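Local coordinates for protein arginine kinase (Cydia pomonella granulosis virus, PDB 6VVG) that is, despite that name, a viral protein kinase, PK-1, which probably binds ATP, phosphorylates serine or threonine residues and relies on dimerization for activity, at residues Cys37-Lys40 and Arg45-Cys48; Ser54-Leu59 and Phe79-Asn84; Asp62-Met67 and Ser87-Asp92; Lys119-Thr124 and Lys154-Cys159; Thr124-Leu129 and Trp197-Val202. All blocks are in the same frame, centred on the assembly; numbering follows the deposited sequence.

The five contacts follow the bilobal kinase fold from the N-lobe sheet into the C-lobe. Contacts 1, 2 and 3 share that sheet: Val-47 N lies 2.7 Å from Met-91 O, joining contact 1 to contact 3, and Val-80 O lies 2.8 Å from Leu-88 N, joining contact 2 to contact 3. Contacts 1 and 3 both touch the AMP, whereas the side chain of Phe-56 in contact 2 is about 10 Å from it. Contacts 2 and 3 also reach the second subunit. Across the cleft, contacts 4 and 5 share Thr-124 and the helix 115-133, their centres about 9 Å apart; contact 4 continues to Cys-159, which touches the nucleotide.

Contact 1. Residues Cys37-Lys40 and Arg45-Cys48; sequences CKKK and RFVC. With AMP (adenosine monophosphate), chain C.
The Arg-45 guanidinium carries Lys-38 over one face, with Lys-38 CD 3.6 Å from Arg-45 NH1, while the Phe-46 ring is met obliquely by Lys-39, whose CD comes to 4.1 Å from Phe-46 CE2. Lys-38 and Arg-45 run side by side in the same direction. Their like charges remain 4.4 Å apart, Lys-38 NZ to Arg-45 NH1, and that NH1 is bonded to His-43 O in the connecting turn. On the face opposite Lys-38 and Arg-45, which Phe-46 shares, Cys-37 SG turns between its own backbone N and carbonyl carbon (chi1 39°) and lies against the backbone of residues 46-48, 3.1 Å from Phe-46 C, with Cys-48 CB at 3.6 Å. Cys-37 and Phe-46 form an antiparallel hydrogen-bonded pair: Cys-37 N gives to Phe-46 O at 2.9 Å, and Phe-46 N gives to Cys-37 O at 3.1 Å, both nearly straight. Val-47 points away from strand 37-39, and its CG2 packs 3.6 Å from AMP C6. Strand 17-22 continues the sheet beyond Lys-38. This is the hairpin of the second and third N-lobe strands of a protein kinase, which roofs the adenine pocket and leads directly to Lys-49 of the nucleotide site.

Contact 2. Residues Ser54-Leu59 and Phe79-Asn84; sequences STFNSL and FVFNDN
Phe-56 and Phe-79 reach toward each other from opposite directions, the first from the loop before helix 59-66 and the second from strand 79-82. Their ring planes are tilted by 29° and slid apart, with centroids 5.2 Å from each other, so there is little overlap and the touching falls to the outer carbons. Phe-56 CE2 lies 3.4 Å from Phe-79 CZ, and Phe-56 CZ is 3.6 Å from the same atom. Both rings swing out with CG opposite the backbone N (chi1 -168° in Phe-56, 169° in Phe-79), which brings the two rings together between loop and strand. Phe-81, two residues along the strand, adds a looser contact: its CD1 is 4.5 Å from Phe-56 CD2. Beside the ring cluster, Asn-57 OD1 takes Leu-59 N at 3.0 Å, a capping bond at the start of the helix. Phe-81 also meets Phe-61 of the second subunit edge-to-face, and the antiparallel sheet continues into that subunit through residues 79-82. No hydrogen bond joins loop to strand; the contact is aromatic and dispersive, joining the loop before helix 59-66, probably the regulatory alpha C helix, to the edge strand that pairs with the second subunit.

Contact 3. Residues Asp62-Met67 and Ser87-Asp92; sequences DVHILM and SLLIMD. With AMP (adenosine monophosphate), chain C.
Met-91 bridges the bound nucleotide and His-64, and its chain can be followed outward from the strand. From CB, which points toward the helix, CG turns between the backbone N and the carbonyl carbon (chi1 61°) and passes 4.2 Å from AMP N6. SD follows at 4.0 Å from the same AMP N6. A turn about CG-SD (chi3 55°) carries CE to the imidazole, 3.4 Å from His-64 CE1 and 3.8 Å from His-64 NE2. The two side chains cross at about a right angle. Leu-89, two residues earlier on the strand, brings CD2 to 3.9 Å from His-64 NE2, so the two strand side chains share that imidazole atom. The other ring nitrogen, ND1, is bonded to Ile-74 O, which helps fix the rotation of the ring. Asp-92 O accepts a weak, bent bond from AMP N6 at 2.7 Å, and AMP is also bonded to Val-94 N, consistent with Met-91 being the gatekeeper that precedes the hinge. Helix 59-66 corresponds to the kinase alpha C helix; His-64 touches Leu-76 at the start of strand 76-82 and meets the Tyr-161 ring, an arrangement consistent with the regulatory spine, with strand 87-92 packed against it.

Contact 4. Residues Lys119-Thr124 and Lys154-Cys159; sequences KKIIIT and KRLFVC
Where the helix 115-133 of the C-lobe, the kinase alpha E helix, backs onto the hairpin of strands 147-148 and 157-158, Leu-156 is the side chain that meets Ile-121 and Thr-124. It points toward the helix, and with CG opposite the backbone N (chi1 -177°) the isobutyl group stretches out to it. One methyl, CD2, rests 3.6 Å from the backbone oxygen Ile-121 O and 4.1 Å from Thr-124 CG2. The other, CD1, comes to 4.2 Å from Ile-121 CG2, the two side chains crossing at about a right angle. Thr-124 slides past Leu-156 in the opposite direction, and its methyl CG2 also approaches Leu-156 CB at 4.1 Å. The residues on both sides of Leu-156 turn away from the helix: Phe-157 CE2 lies 3.6 Å above the plane of the Arg-155 guanidinium, over its centre. Leu-147 and Leu-125 enlarge the apolar patch around Leu-156. Farther along, Cys-159 touches the AMP and stands just before Asp-160 of its pocket. No hydrogen bond crosses between the segments, so this join depends on van der Waals packing, mostly aliphatic, with the threonine offering its methyl rather than its hydroxyl to the leucine.

Contact 5. Residues Thr124-Leu129 and Trp197-Val202; sequences TLVTAL and WAVGVV
Val-199 of helix 192-208 packs against Leu-125, Val-126 and Leu-129 of helix 115-133, a pairing of the alpha E and alpha F helices in the core of the kinase C-lobe. The two short segments run nearly antiparallel, at 164°, with axes 11.1 Å apart at their closest. Interactions across the interface are wholly apolar. Leu-125 meets Val-199 tip to tip, its CD2 3.8 Å from Val-199 CG2 and 4.0 Å from Val-199 CG1. Val-126 crosses Val-199 at about a right angle and offers CG2 to Val-199 CG1 at 4.1 Å. Both branches of Val-199 touch Leu-125; CG1, opposite its backbone N (chi1 168°), also meets Val-126, and CG2 also meets Leu-129. Backbone hydrogen bonding stays inside each helix, as from Leu-129 N to Leu-125 O at 2.9 Å. Around the interface, Trp-196 packs on Val-126 and Leu-129, and Leu-147 of the strand 147-148 touches Leu-125 and Val-202. The tightest meeting is again tip to tip: Leu-129 CD1 presses to 3.4 Å from Val-199 CG2, closer than usual for two methyl carbons.

Contact 1. Residues Cys37-Lys40 and Arg45-Cys48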
# COMPACT_ATOMS: atom_id res chain seq x y z
N CYS A 37 24.69 8.82 5.67
CA CYS A 37 24.76 8.36 7.05
C CYS A 37 25.84 7.31 7.19
O CYS A 37 26.35 6.78 6.20
CB CYS A 37 23.41 7.81 7.54
SG CYS A 37 22.49 6.88 6.40
N LYS A 38 26.15 6.97 8.44
CA LYS A 38 27.17 5.97 8.73
C LYS A 38 27.04 5.54 10.19
O LYS A 38 26.76 6.36 11.06
CB LYS A 38 28.59 6.49 8.46
CG LYS A 38 29.60 5.40 8.12
CD LYS A 38 31.01 5.97 7.93
CE LYS A 38 31.68 6.27 9.26
NZ LYS A 38 33.02 6.90 9.09
N LYS A 39 27.24 4.24 10.44
CA LYS A 39 27.36 3.76 11.81
C LYS A 39 28.72 4.15 12.37
O LYS A 39 29.75 4.03 11.69
CB LYS A 39 27.19 2.24 11.85
CG LYS A 39 25.78 1.76 12.18
CD LYS A 39 25.35 0.67 11.20
CE LYS A 39 24.37 -0.31 11.83
NZ LYS A 39 24.17 -1.52 10.97
N LYS A 40 28.73 4.63 13.61
CA LYS A 40 29.98 5.07 14.22
C LYS A 40 31.01 3.95 14.21
O LYS A 40 30.72 2.82 14.63
CB LYS A 40 29.73 5.55 15.66
N ARG A 45 28.49 3.13 3.98
CA ARG A 45 27.67 4.33 3.86
C ARG A 45 26.23 3.93 3.59
O ARG A 45 25.96 3.02 2.80
CB ARG A 45 28.18 5.23 2.74
CG ARG A 45 29.17 6.27 3.19
CD ARG A 45 30.52 5.64 3.51
NE ARG A 45 31.57 6.65 3.63
CZ ARG A 45 32.69 6.49 4.32
NH1 ARG A 45 32.93 5.34 4.94
NH2 ARG A 45 33.59 7.47 4.38
N PHE A 46 25.30 4.60 4.26
CA PHE A 46 23.88 4.42 4.03
C PHE A 46 23.27 5.76 3.63
O PHE A 46 23.93 6.81 3.68
CB PHE A 46 23.18 3.87 5.29
CG PHE A 46 23.74 2.56 5.78
CD1 PHE A 46 23.24 1.36 5.31
CD2 PHE A 46 24.76 2.53 6.72
CE1 PHE A 46 23.74 0.15 5.75
CE2 PHE A 46 25.27 1.31 7.17
CZ PHE A 46 24.76 0.13 6.68
N VAL A 47 21.98 5.74 3.32
CA VAL A 47 21.20 6.94 3.03
C VAL A 47 20.07 7.03 4.04
O VAL A 47 19.25 6.10 4.14
CB VAL A 47 20.64 6.92 1.60
CG1 VAL A 47 19.58 7.99 1.43
CG2 VAL A 47 21.76 7.09 0.58
N CYS A 48 20.02 8.12 4.80
CA CYS A 48 18.94 8.35 5.76
C CYS A 48 18.04 9.46 5.24
O CYS A 48 18.50 10.59 5.06
CB CYS A 48 19.48 8.70 7.14
SG CYS A 48 18.15 9.17 8.30
P AMP C . 15.42 10.95 -3.42
O1P AMP C . 14.71 11.96 -4.30
O2P AMP C . 15.96 9.86 -4.30
O3P AMP C . 14.47 10.56 -2.31
O5' AMP C . 16.67 11.65 -2.72
C5' AMP C . 17.25 12.82 -3.26
C4' AMP C . 18.56 12.53 -3.96
O4' AMP C . 19.46 11.83 -3.06
C3' AMP C . 18.48 11.62 -5.18
O3' AMP C . 18.03 12.28 -6.34
C2' AMP C . 19.91 11.11 -5.27
O2' AMP C . 20.77 12.11 -5.80
C1' AMP C . 20.24 10.90 -3.79
N9 AMP C . 19.88 9.54 -3.35
C8 AMP C . 18.64 9.19 -2.98
N7 AMP C . 18.67 7.89 -2.66
C5 AMP C . 19.92 7.45 -2.84
C6 AMP C . 20.48 6.21 -2.65
N6 AMP C . 19.93 4.94 -2.20
N1 AMP C . 21.77 6.01 -2.90
C2 AMP C . 22.53 7.05 -3.34
N3 AMP C . 21.98 8.27 -3.52
C4 AMP C . 20.67 8.47 -3.27

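Contact 2. Residues Ser54-Leu59 and Phe79-Asn84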
# COMPACT_ATOMS: atom_id res chain seq x y z
N SER A 54 3.21 14.39 9.03
CA SER A 54 1.93 14.49 8.32
C SER A 54 2.12 14.64 6.81
O SER A 54 1.26 15.20 6.13
CB SER A 54 1.09 15.65 8.85
OG SER A 54 0.60 15.38 10.16
N THR A 55 3.22 14.12 6.27
CA THR A 55 3.42 14.12 4.83
C THR A 55 3.75 12.75 4.26
O THR A 55 3.93 12.64 3.04
CB THR A 55 4.54 15.10 4.44
OG1 THR A 55 5.74 14.76 5.15
CG2 THR A 55 4.15 16.53 4.74
N PHE A 56 3.84 11.71 5.08
CA PHE A 56 4.36 10.44 4.60
C PHE A 56 3.33 9.71 3.75
O PHE A 56 2.16 9.62 4.12
CB PHE A 56 4.78 9.56 5.77
CG PHE A 56 5.59 8.36 5.36
CD1 PHE A 56 6.82 8.53 4.76
CD2 PHE A 56 5.11 7.08 5.55
CE1 PHE A 56 7.57 7.44 4.37
CE2 PHE A 56 5.86 5.98 5.17
CZ PHE A 56 7.09 6.16 4.57
N ASN A 57 3.79 9.19 2.61
CA ASN A 57 3.01 8.26 1.79
C ASN A 57 3.35 6.85 2.25
O ASN A 57 4.45 6.35 1.98
CB ASN A 57 3.34 8.47 0.31
CG ASN A 57 2.67 7.44 -0.59
OD1 ASN A 57 1.95 6.56 -0.13
ND2 ASN A 57 2.91 7.56 -1.89
N SER A 58 2.41 6.20 2.94
CA SER A 58 2.71 4.91 3.55
C SER A 58 3.12 3.87 2.51
O SER A 58 3.85 2.93 2.84
CB SER A 58 1.50 4.41 4.34
OG SER A 58 0.41 4.10 3.48
N LEU A 59 2.67 4.02 1.27
CA LEU A 59 3.03 3.06 0.23
C LEU A 59 4.52 3.05 -0.06
O LEU A 59 5.03 2.06 -0.60
CB LEU A 59 2.26 3.36 -1.05
CG LEU A 59 1.96 2.17 -1.97
CD1 LEU A 59 0.99 1.22 -1.29
CD2 LEU A 59 1.42 2.64 -3.31
N PHE A 79 13.32 1.77 9.49
CA PHE A 79 12.26 2.73 9.21
C PHE A 79 11.52 2.99 10.51
O PHE A 79 11.07 2.05 11.17
CB PHE A 79 11.32 2.20 8.12
CG PHE A 79 10.07 3.01 7.95
CD1 PHE A 79 10.12 4.38 7.71
CD2 PHE A 79 8.83 2.39 8.03
CE1 PHE A 79 8.95 5.11 7.56
CE2 PHE A 79 7.67 3.11 7.88
CZ PHE A 79 7.72 4.47 7.64
N VAL A 80 11.41 4.26 10.87
CA VAL A 80 10.72 4.69 12.08
C VAL A 80 9.71 5.75 11.65
O VAL A 80 10.09 6.82 11.18
CB VAL A 80 11.67 5.26 13.13
CG1 VAL A 80 10.89 5.70 14.35
CG2 VAL A 80 12.73 4.24 13.50
N PHE A 81 8.42 5.43 11.79
CA PHE A 81 7.35 6.39 11.53
C PHE A 81 6.85 6.94 12.85
O PHE A 81 6.66 6.18 13.81
CB PHE A 81 6.21 5.73 10.75
CG PHE A 81 4.91 6.48 10.85
CD1 PHE A 81 4.61 7.51 9.98
CD2 PHE A 81 3.98 6.14 11.82
CE1 PHE A 81 3.41 8.20 10.07
CE2 PHE A 81 2.78 6.82 11.92
CZ PHE A 81 2.50 7.85 11.05
N ASN A 82 6.64 8.25 12.91
CA ASN A 82 6.04 8.92 14.06
C ASN A 82 4.87 9.77 13.58
O ASN A 82 5.02 10.58 12.66
CB ASN A 82 7.05 9.80 14.80
CG ASN A 82 8.16 8.99 15.43
OD1 ASN A 82 7.94 8.25 16.40
ND2 ASN A 82 9.36 9.13 14.89
N ASP A 83 3.70 9.57 14.18
CA ASP A 83 2.54 10.37 13.81
C ASP A 83 2.77 11.85 14.12
O ASP A 83 2.38 12.72 13.33
CB ASP A 83 1.30 9.87 14.55
CG ASP A 83 0.03 10.54 14.09
OD1 ASP A 83 -0.33 10.38 12.90
OD2 ASP A 83 -0.62 11.23 14.91
N ASN A 84 3.41 12.15 15.25
CA ASN A 84 3.58 13.51 15.73
C ASN A 84 5.02 13.99 15.58
O ASN A 84 5.56 14.68 16.45
CB ASN A 84 3.14 13.62 17.19
CG ASN A 84 2.90 15.06 17.62
OD1 ASN A 84 2.54 15.91 16.81
ND2 ASN A 84 3.09 15.33 18.91

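Contact 3. Residues Asp62-Met67 and Ser87-Asp92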
# COMPACT_ATOMS: atom_id res chain seq x y z
N ASP A 62 5.91 0.05 1.50
CA ASP A 62 5.59 -1.21 0.82
C ASP A 62 6.52 -1.47 -0.35
O ASP A 62 6.96 -2.60 -0.57
CB ASP A 62 4.14 -1.19 0.34
CG ASP A 62 3.16 -0.95 1.46
OD1 ASP A 62 3.24 0.12 2.10
OD2 ASP A 62 2.29 -1.82 1.70
N VAL A 63 6.81 -0.43 -1.15
CA VAL A 63 7.63 -0.63 -2.34
C VAL A 63 9.00 -1.18 -1.95
O VAL A 63 9.50 -2.13 -2.57
CB VAL A 63 7.75 0.68 -3.14
CG1 VAL A 63 8.73 0.49 -4.29
CG2 VAL A 63 6.38 1.10 -3.66
N HIS A 64 9.62 -0.59 -0.93
CA HIS A 64 10.90 -1.11 -0.46
C HIS A 64 10.78 -2.59 -0.10
O HIS A 64 11.57 -3.42 -0.55
CB HIS A 64 11.39 -0.32 0.76
CG HIS A 64 11.83 1.07 0.45
ND1 HIS A 64 13.09 1.36 -0.04
CD2 HIS A 64 11.20 2.26 0.58
CE1 HIS A 64 13.20 2.67 -0.21
NE2 HIS A 64 12.06 3.23 0.16
N ILE A 65 9.78 -2.92 0.73
CA ILE A 65 9.63 -4.29 1.21
C ILE A 65 9.30 -5.23 0.06
O ILE A 65 9.94 -6.27 -0.13
CB ILE A 65 8.55 -4.36 2.31
CG1 ILE A 65 8.93 -3.48 3.50
CG2 ILE A 65 8.33 -5.81 2.74
CD1 ILE A 65 10.30 -3.76 4.07
N LEU A 66 8.27 -4.89 -0.72
CA LEU A 66 7.83 -5.77 -1.79
C LEU A 66 8.97 -6.07 -2.76
O LEU A 66 9.08 -7.19 -3.27
CB LEU A 66 6.65 -5.14 -2.53
CG LEU A 66 5.31 -5.13 -1.80
CD1 LEU A 66 4.28 -4.33 -2.60
CD2 LEU A 66 4.82 -6.55 -1.56
N MET A 67 9.83 -5.09 -3.02
CA MET A 67 10.91 -5.23 -3.98
C MET A 67 12.25 -5.52 -3.31
O MET A 67 13.31 -5.30 -3.93
CB MET A 67 11.01 -3.97 -4.84
CG MET A 67 9.68 -3.49 -5.41
SD MET A 67 8.73 -4.81 -6.18
CE MET A 67 9.86 -5.31 -7.48
N SER A 87 9.82 11.08 10.47
CA SER A 87 9.98 9.66 10.22
C SER A 87 11.25 9.43 9.41
O SER A 87 11.62 10.23 8.54
CB SER A 87 8.78 9.07 9.49
OG SER A 87 7.57 9.43 10.13
N LEU A 88 11.91 8.32 9.70
CA LEU A 88 13.22 8.02 9.15
C LEU A 88 13.17 6.78 8.27
O LEU A 88 12.56 5.77 8.64
CB LEU A 88 14.24 7.77 10.27
CG LEU A 88 14.38 8.78 11.40
CD1 LEU A 88 15.65 8.47 12.21
CD2 LEU A 88 14.41 10.18 10.85
N LEU A 89 13.85 6.84 7.13
CA LEU A 89 14.11 5.68 6.30
C LEU A 89 15.62 5.56 6.11
O LEU A 89 16.24 6.46 5.55
CB LEU A 89 13.42 5.77 4.94
CG LEU A 89 11.90 5.62 4.85
CD1 LEU A 89 11.22 6.86 5.39
CD2 LEU A 89 11.49 5.35 3.41
N ILE A 90 16.20 4.46 6.59
CA ILE A 90 17.63 4.20 6.43
C ILE A 90 17.78 3.11 5.38
O ILE A 90 17.36 1.97 5.59
CB ILE A 90 18.29 3.80 7.75
CG1 ILE A 90 18.13 4.92 8.78
CG2 ILE A 90 19.76 3.48 7.53
CD1 ILE A 90 18.68 4.59 10.15
N MET A 91 18.38 3.47 4.24
CA MET A 91 18.46 2.62 3.07
C MET A 91 19.90 2.55 2.58
O MET A 91 20.77 3.30 3.02
CB MET A 91 17.55 3.16 1.95
CG MET A 91 17.94 4.56 1.47
SD MET A 91 16.82 5.23 0.22
CE MET A 91 15.25 5.09 1.07
N ASP A 92 20.14 1.62 1.66
CA ASP A 92 21.46 1.50 1.07
C ASP A 92 21.81 2.75 0.28
O ASP A 92 20.94 3.43 -0.27
CB ASP A 92 21.53 0.29 0.13
CG ASP A 92 21.78 -1.02 0.86
OD1 ASP A 92 22.37 -0.99 1.96
OD2 ASP A 92 21.38 -2.07 0.32
P AMP C . 15.42 10.95 -3.42
O1P AMP C . 14.71 11.96 -4.30
O2P AMP C . 15.96 9.86 -4.30
O3P AMP C . 14.47 10.56 -2.31
O5' AMP C . 16.67 11.65 -2.72
C5' AMP C . 17.25 12.82 -3.26
C4' AMP C . 18.56 12.53 -3.96
O4' AMP C . 19.46 11.83 -3.06
C3' AMP C . 18.48 11.62 -5.18
O3' AMP C . 18.03 12.28 -6.34
C2' AMP C . 19.91 11.11 -5.27
O2' AMP C . 20.77 12.11 -5.80
C1' AMP C . 20.24 10.90 -3.79
N9 AMP C . 19.88 9.54 -3.35
C8 AMP C . 18.64 9.19 -2.98
N7 AMP C . 18.67 7.89 -2.66
C5 AMP C . 19.92 7.45 -2.84
C6 AMP C . 20.48 6.21 -2.65
N6 AMP C . 19.93 4.94 -2.20
N1 AMP C . 21.77 6.01 -2.90
C2 AMP C . 22.53 7.05 -3.34
N3 AMP C . 21.98 8.27 -3.52
C4 AMP C . 20.67 8.47 -3.27

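Contact 4. Residues Lys119-Thr124 and Lys154-Cys159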
# COMPACT_ATOMS: atom_id res chain seq x y z
N LYS A 119 19.45 0.96 -24.64
CA LYS A 119 18.69 -0.28 -24.77
C LYS A 119 18.74 -1.08 -23.48
O LYS A 119 17.70 -1.50 -22.95
CB LYS A 119 19.24 -1.09 -25.94
CG LYS A 119 18.52 -2.41 -26.19
CD LYS A 119 19.04 -3.08 -27.46
CE LYS A 119 18.47 -4.48 -27.61
NZ LYS A 119 18.96 -5.17 -28.84
N LYS A 120 19.94 -1.29 -22.94
CA LYS A 120 20.08 -2.07 -21.72
C LYS A 120 19.36 -1.42 -20.55
O LYS A 120 18.65 -2.09 -19.79
CB LYS A 120 21.55 -2.26 -21.38
N ILE A 121 19.50 -0.10 -20.40
CA ILE A 121 18.83 0.60 -19.31
C ILE A 121 17.32 0.44 -19.43
O ILE A 121 16.62 0.16 -18.44
CB ILE A 121 19.24 2.09 -19.33
CG1 ILE A 121 20.68 2.25 -18.83
CG2 ILE A 121 18.29 2.92 -18.51
CD1 ILE A 121 21.31 3.58 -19.16
N ILE A 122 16.80 0.59 -20.65
CA ILE A 122 15.35 0.55 -20.84
C ILE A 122 14.81 -0.84 -20.56
O ILE A 122 13.74 -0.99 -19.95
CB ILE A 122 14.99 1.03 -22.25
CG1 ILE A 122 15.20 2.55 -22.36
CG2 ILE A 122 13.55 0.68 -22.58
CD1 ILE A 122 15.20 3.09 -23.78
N ILE A 123 15.52 -1.88 -20.99
CA ILE A 123 15.08 -3.24 -20.71
C ILE A 123 15.01 -3.45 -19.20
O ILE A 123 14.02 -3.97 -18.67
CB ILE A 123 16.02 -4.26 -21.37
CG1 ILE A 123 15.82 -4.28 -22.89
CG2 ILE A 123 15.78 -5.65 -20.80
CD1 ILE A 123 16.86 -5.10 -23.64
N THR A 124 16.06 -3.04 -18.49
CA THR A 124 16.08 -3.18 -17.03
C THR A 124 14.94 -2.40 -16.39
O THR A 124 14.23 -2.91 -15.52
CB THR A 124 17.43 -2.72 -16.49
OG1 THR A 124 18.48 -3.45 -17.12
CG2 THR A 124 17.51 -2.91 -14.98
N LYS A 154 27.21 0.47 -13.77
CA LYS A 154 26.25 0.32 -14.86
C LYS A 154 25.01 -0.43 -14.38
O LYS A 154 24.42 -1.21 -15.13
CB LYS A 154 26.88 -0.38 -16.06
CG LYS A 154 28.25 0.17 -16.43
CD LYS A 154 28.50 0.10 -17.93
CE LYS A 154 29.79 0.83 -18.30
NZ LYS A 154 30.89 0.56 -17.32
N ARG A 155 24.64 -0.21 -13.13
CA ARG A 155 23.46 -0.82 -12.52
C ARG A 155 22.40 0.25 -12.34
O ARG A 155 22.67 1.31 -11.77
CB ARG A 155 23.81 -1.46 -11.18
CG ARG A 155 22.88 -2.58 -10.77
CD ARG A 155 23.47 -3.50 -9.69
NE ARG A 155 22.42 -4.07 -8.85
CZ ARG A 155 22.52 -4.23 -7.53
NH1 ARG A 155 23.63 -3.87 -6.90
NH2 ARG A 155 21.50 -4.74 -6.86
N LEU A 156 21.19 -0.04 -12.82
CA LEU A 156 20.08 0.88 -12.70
C LEU A 156 19.32 0.62 -11.41
O LEU A 156 18.92 -0.52 -11.14
CB LEU A 156 19.14 0.74 -13.90
CG LEU A 156 17.94 1.69 -13.97
CD1 LEU A 156 18.41 3.09 -14.34
CD2 LEU A 156 16.90 1.18 -14.95
N PHE A 157 19.13 1.67 -10.62
CA PHE A 157 18.32 1.60 -9.40
C PHE A 157 17.16 2.57 -9.53
O PHE A 157 17.37 3.78 -9.70
CB PHE A 157 19.15 1.93 -8.15
CG PHE A 157 20.38 1.10 -7.99
CD1 PHE A 157 21.56 1.46 -8.61
CD2 PHE A 157 20.35 -0.06 -7.23
CE1 PHE A 157 22.70 0.69 -8.46
CE2 PHE A 157 21.49 -0.83 -7.08
CZ PHE A 157 22.66 -0.46 -7.70
N VAL A 158 15.94 2.05 -9.43
CA VAL A 158 14.74 2.88 -9.27
C VAL A 158 14.67 3.33 -7.82
O VAL A 158 14.85 2.53 -6.90
CB VAL A 158 13.48 2.09 -9.66
CG1 VAL A 158 12.27 3.01 -9.70
CG2 VAL A 158 13.68 1.40 -11.01
N CYS A 159 14.40 4.62 -7.60
CA CYS A 159 14.39 5.17 -6.26
C CYS A 159 13.23 6.15 -6.09
O CYS A 159 12.51 6.47 -7.03
CB CYS A 159 15.72 5.85 -5.92
SG CYS A 159 15.92 7.53 -6.59

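Contact 5. Residues Thr124-Leu129 and Trp197-Val202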
# COMPACT_ATOMS: atom_id res chain seq x y z
N THR A 124 16.06 -3.04 -18.49
CA THR A 124 16.08 -3.18 -17.03
C THR A 124 14.94 -2.40 -16.39
O THR A 124 14.23 -2.91 -15.52
CB THR A 124 17.43 -2.72 -16.49
OG1 THR A 124 18.48 -3.45 -17.12
CG2 THR A 124 17.51 -2.91 -14.98
N LEU A 125 14.76 -1.15 -16.81
CA LEU A 125 13.72 -0.31 -16.22
C LEU A 125 12.34 -0.92 -16.43
O LEU A 125 11.53 -0.99 -15.50
CB LEU A 125 13.78 1.09 -16.82
CG LEU A 125 12.69 2.08 -16.42
CD1 LEU A 125 12.71 2.30 -14.92
CD2 LEU A 125 12.87 3.39 -17.17
N VAL A 126 12.05 -1.35 -17.66
CA VAL A 126 10.75 -1.94 -17.97
C VAL A 126 10.53 -3.20 -17.14
O VAL A 126 9.46 -3.41 -16.56
CB VAL A 126 10.64 -2.23 -19.48
CG1 VAL A 126 9.42 -3.08 -19.78
CG2 VAL A 126 10.61 -0.92 -20.26
N THR A 127 11.55 -4.06 -17.07
CA THR A 127 11.44 -5.29 -16.30
C THR A 127 11.23 -5.00 -14.83
O THR A 127 10.39 -5.64 -14.17
CB THR A 127 12.70 -6.14 -16.50
OG1 THR A 127 12.78 -6.57 -17.87
CG2 THR A 127 12.69 -7.35 -15.58
N ALA A 128 11.97 -4.04 -14.28
CA ALA A 128 11.84 -3.71 -12.86
C ALA A 128 10.46 -3.14 -12.56
O ALA A 128 9.81 -3.55 -11.59
CB ALA A 128 12.93 -2.72 -12.46
N LEU A 129 10.00 -2.19 -13.37
CA LEU A 129 8.69 -1.61 -13.13
C LEU A 129 7.59 -2.66 -13.28
O LEU A 129 6.61 -2.65 -12.53
CB LEU A 129 8.44 -0.44 -14.08
CG LEU A 129 9.20 0.85 -13.74
CD1 LEU A 129 9.02 1.89 -14.84
CD2 LEU A 129 8.75 1.41 -12.40
N TRP A 197 4.31 5.70 -19.82
CA TRP A 197 4.50 6.98 -20.50
C TRP A 197 5.77 7.67 -20.01
O TRP A 197 6.58 8.16 -20.81
CB TRP A 197 3.29 7.88 -20.29
CG TRP A 197 3.41 9.23 -20.92
CD1 TRP A 197 4.00 10.34 -20.39
CD2 TRP A 197 2.93 9.62 -22.22
NE1 TRP A 197 3.92 11.40 -21.27
CE2 TRP A 197 3.27 10.98 -22.40
CE3 TRP A 197 2.25 8.95 -23.24
CZ2 TRP A 197 2.94 11.68 -23.56
CZ3 TRP A 197 1.93 9.65 -24.39
CH2 TRP A 197 2.27 11.00 -24.54
N ALA A 198 5.97 7.71 -18.69
CA ALA A 198 7.18 8.30 -18.15
C ALA A 198 8.42 7.55 -18.63
O ALA A 198 9.45 8.16 -18.92
CB ALA A 198 7.12 8.31 -16.62
N VAL A 199 8.33 6.22 -18.71
CA VAL A 199 9.44 5.45 -19.29
C VAL A 199 9.72 5.93 -20.71
O VAL A 199 10.88 6.08 -21.12
CB VAL A 199 9.12 3.95 -19.26
CG1 VAL A 199 10.12 3.19 -20.13
CG2 VAL A 199 9.14 3.43 -17.83
N GLY A 200 8.66 6.19 -21.48
CA GLY A 200 8.85 6.70 -22.83
C GLY A 200 9.60 8.02 -22.85
O GLY A 200 10.48 8.23 -23.68
N VAL A 201 9.25 8.93 -21.93
CA VAL A 201 9.97 10.20 -21.87
C VAL A 201 11.43 9.96 -21.50
O VAL A 201 12.34 10.55 -22.11
CB VAL A 201 9.28 11.16 -20.88
CG1 VAL A 201 10.08 12.46 -20.78
CG2 VAL A 201 7.85 11.43 -21.31
N VAL A 202 11.67 9.11 -20.51
CA VAL A 202 13.05 8.79 -20.13
C VAL A 202 13.81 8.21 -21.31
O VAL A 202 14.96 8.58 -21.56
CB VAL A 202 13.06 7.83 -18.93
CG1 VAL A 202 14.47 7.35 -18.63
CG2 VAL A 202 12.44 8.49 -17.71